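Local structure of ATP-dependent Clp protease adapter protein CLPS1, chloroplastic (Arabidopsis thaliana, 7D34) at residues P4-L9 against S74-G79. The protein acts as a small chloroplast adapter that modulates the chaperone CLPC and probably selects substrates for the plastid Clp protease, here holding a peptide ligand. Numbering follows the deposited sequence.
Sequences PYRVIL and SVEPDG
Arg6 is gripped by Glu76 of the strand beside it and by Asp78 just past that strand's end. Its NH1 makes a salt bridge to Glu76 OE2 at 2.9 Å; this oxygen lies over one face of the guanidinium. Its NH2 gives a fairly straight hydrogen bond of 3.1 Å to Asp78 OD1, which lies near the guanidinium plane and accepts through its anti lone pair. The two flat groups of this second pair stand 74° apart. The arginine chain bends at chi2 and chi3, which swings the guanidinium back between the acids. Glu76 CG sits between its own backbone N and carbonyl carbon (chi1 60°), and the chain then runs extended to Arg6. Arg6 and Glu76 pair more strongly still with Glu76 and Arg6 of the second subunit, so four charges cluster at the interface. Without this guanidinium, as with an alanine here, Glu76 and Asp78 would probably lose their shared positive mate, and the Glu76 carboxylates of the two subunits, already close, would be likely to repel each other. Next to this pair, Ser74 OG packs against Ile8 CB at 3.3 Å and is hydrogen-bonded to His10. On the other face of the sheet, Val7 and Val75 rest on helix 56-68. At the end of the ladder, Pro77 CA lies over the Tyr5 ring in a CH-pi contact, 4.1 Å from its centroid. Arg6 N bonds to Glu76 O at 2.6 Å and Ile8 N to Ser74 O, and Glu76 N and Ser74 N return bonds to Arg6 O and Ile8 O. Beyond the strand end, Asp78 N bonds to Pro4 O, and Asp78 centres an inverse gamma turn. This antiparallel ladder joins central strand 5-10 to outer strand 72-77 in the three-stranded, helix-backed sheet of the ClpS fold.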
loop_
_atom_site.group_PDB
_atom_site.type_symbol
_atom_site.label_atom_id
_atom_site.label_comp_id
_atom_site.label_asym_id
_atom_site.label_seq_id
_atom_site.Cartn_x
_atom_site.Cartn_y
_atom_site.Cartn_z
ATOM N N PRO A 4 -6.989 -13.181 6.977
ATOM C CA PRO A 4 -6.280 -11.895 7.015
ATOM C C PRO A 4 -7.133 -10.716 6.583
ATOM O O PRO A 4 -7.945 -10.801 5.660
ATOM C CB PRO A 4 -5.107 -12.113 6.050
ATOM C CG PRO A 4 -5.618 -13.126 5.071
ATOM C CD PRO A 4 -6.549 -14.022 5.847
ATOM N N TYR A 5 -6.925 -9.606 7.279
ATOM C CA TYR A 5 -7.580 -8.341 7.005
ATOM C C TYR A 5 -6.506 -7.273 6.883
ATOM O O TYR A 5 -5.417 -7.392 7.453
ATOM C CB TYR A 5 -8.565 -7.948 8.108
ATOM C CG TYR A 5 -9.952 -8.560 7.927
ATOM C CD1 TYR A 5 -11.051 -7.772 7.595
ATOM C CD2 TYR A 5 -10.160 -9.930 8.077
ATOM C CE1 TYR A 5 -12.324 -8.331 7.435
ATOM C CE2 TYR A 5 -11.417 -10.488 7.909
ATOM C CZ TYR A 5 -12.492 -9.698 7.592
ATOM O OH TYR A 5 -13.722 -10.298 7.428
ATOM N N ARG A 6 -6.825 -6.225 6.132
ATOM C CA ARG A 6 -5.896 -5.134 5.873
ATOM C C ARG A 6 -6.251 -3.931 6.738
ATOM O O ARG A 6 -7.427 -3.559 6.838
ATOM C CB ARG A 6 -5.939 -4.752 4.393
ATOM C CG ARG A 6 -4.908 -5.408 3.505
ATOM C CD ARG A 6 -5.522 -6.037 2.256
ATOM N NE ARG A 6 -5.818 -5.079 1.185
ATOM C CZ ARG A 6 -6.067 -5.430 -0.074
ATOM N NH1 ARG A 6 -6.333 -4.519 -0.985
ATOM N NH2 ARG A 6 -6.007 -6.699 -0.435
ATOM N N VAL A 7 -5.243 -3.370 7.410
ATOM C CA VAL A 7 -5.338 -2.059 8.045
ATOM C C VAL A 7 -4.737 -1.049 7.073
ATOM O O VAL A 7 -3.556 -1.143 6.709
ATOM C CB VAL A 7 -4.627 -2.024 9.410
ATOM C CG1 VAL A 7 -4.852 -0.679 10.111
ATOM C CG2 VAL A 7 -5.102 -3.163 10.327
ATOM N N ILE A 8 -5.556 -0.097 6.654
ATOM C CA ILE A 8 -5.192 0.899 5.657
ATOM C C ILE A 8 -4.976 2.255 6.312
ATOM O O ILE A 8 -5.738 2.677 7.187
ATOM C CB ILE A 8 -6.275 0.988 4.562
ATOM C CG1 ILE A 8 -6.524 -0.378 3.912
ATOM C CG2 ILE A 8 -5.860 1.995 3.523
ATOM C CD1 ILE A 8 -5.402 -0.899 3.061
ATOM N N LEU A 9 -3.926 2.944 5.857
ATOM C CA LEU A 9 -3.613 4.319 6.226
ATOM C C LEU A 9 -3.897 5.188 5.006
ATOM O O LEU A 9 -3.366 4.934 3.919
ATOM C CB LEU A 9 -2.155 4.449 6.678
ATOM C CG LEU A 9 -1.709 5.897 6.909
ATOM C CD1 LEU A 9 -2.496 6.569 8.038
ATOM C CD2 LEU A 9 -0.220 5.988 7.150
ATOM N N SER A 74 -8.853 2.725 7.540
ATOM C CA SER A 74 -9.945 1.810 7.229
ATOM C C SER A 74 -9.464 0.375 7.424
ATOM O O SER A 74 -8.261 0.105 7.452
ATOM C CB SER A 74 -10.463 2.038 5.796
ATOM O OG SER A 74 -9.385 1.996 4.879
ATOM N N VAL A 75 -10.420 -0.540 7.560
ATOM C CA VAL A 75 -10.136 -1.969 7.574
ATOM C C VAL A 75 -10.834 -2.616 6.384
ATOM O O VAL A 75 -11.976 -2.260 6.068
ATOM C CB VAL A 75 -10.598 -2.626 8.889
ATOM C CG1 VAL A 75 -10.346 -4.121 8.797
ATOM C CG2 VAL A 75 -9.919 -1.979 10.118
ATOM N N GLU A 76 -10.184 -3.600 5.765
ATOM C CA GLU A 76 -10.813 -4.331 4.674
ATOM C C GLU A 76 -10.274 -5.750 4.613
ATOM O O GLU A 76 -9.175 -6.024 5.111
ATOM C CB GLU A 76 -10.567 -3.642 3.333
ATOM C CG GLU A 76 -9.077 -3.527 2.982
ATOM C CD GLU A 76 -8.877 -2.793 1.664
ATOM O OE1 GLU A 76 -9.281 -1.608 1.596
ATOM O OE2 GLU A 76 -8.360 -3.390 0.678
ATOM N N PRO A 77 -11.022 -6.676 4.000
ATOM C CA PRO A 77 -10.529 -8.051 3.848
ATOM C C PRO A 77 -9.375 -8.109 2.864
ATOM O O PRO A 77 -9.316 -7.345 1.901
ATOM C CB PRO A 77 -11.750 -8.821 3.326
ATOM C CG PRO A 77 -12.928 -7.863 3.441
ATOM C CD PRO A 77 -12.358 -6.497 3.401
ATOM N N ASP A 78 -8.438 -9.019 3.127
ATOM C CA ASP A 78 -7.258 -9.179 2.276
ATOM C C ASP A 78 -7.589 -10.107 1.105
ATOM O O ASP A 78 -7.232 -11.288 1.066
ATOM C CB ASP A 78 -6.068 -9.690 3.078
ATOM C CG ASP A 78 -4.775 -9.648 2.282
ATOM O OD1 ASP A 78 -4.695 -8.876 1.301
ATOM O OD2 ASP A 78 -3.839 -10.387 2.627
ATOM N N GLY A 79 -8.292 -9.548 0.129
ATOM C CA GLY A 79 -8.636 -10.292 -1.069
ATOM C C GLY A 79 -9.260 -9.397 -2.119
ATOM O O GLY A 79 -9.591 -8.244 -1.840
#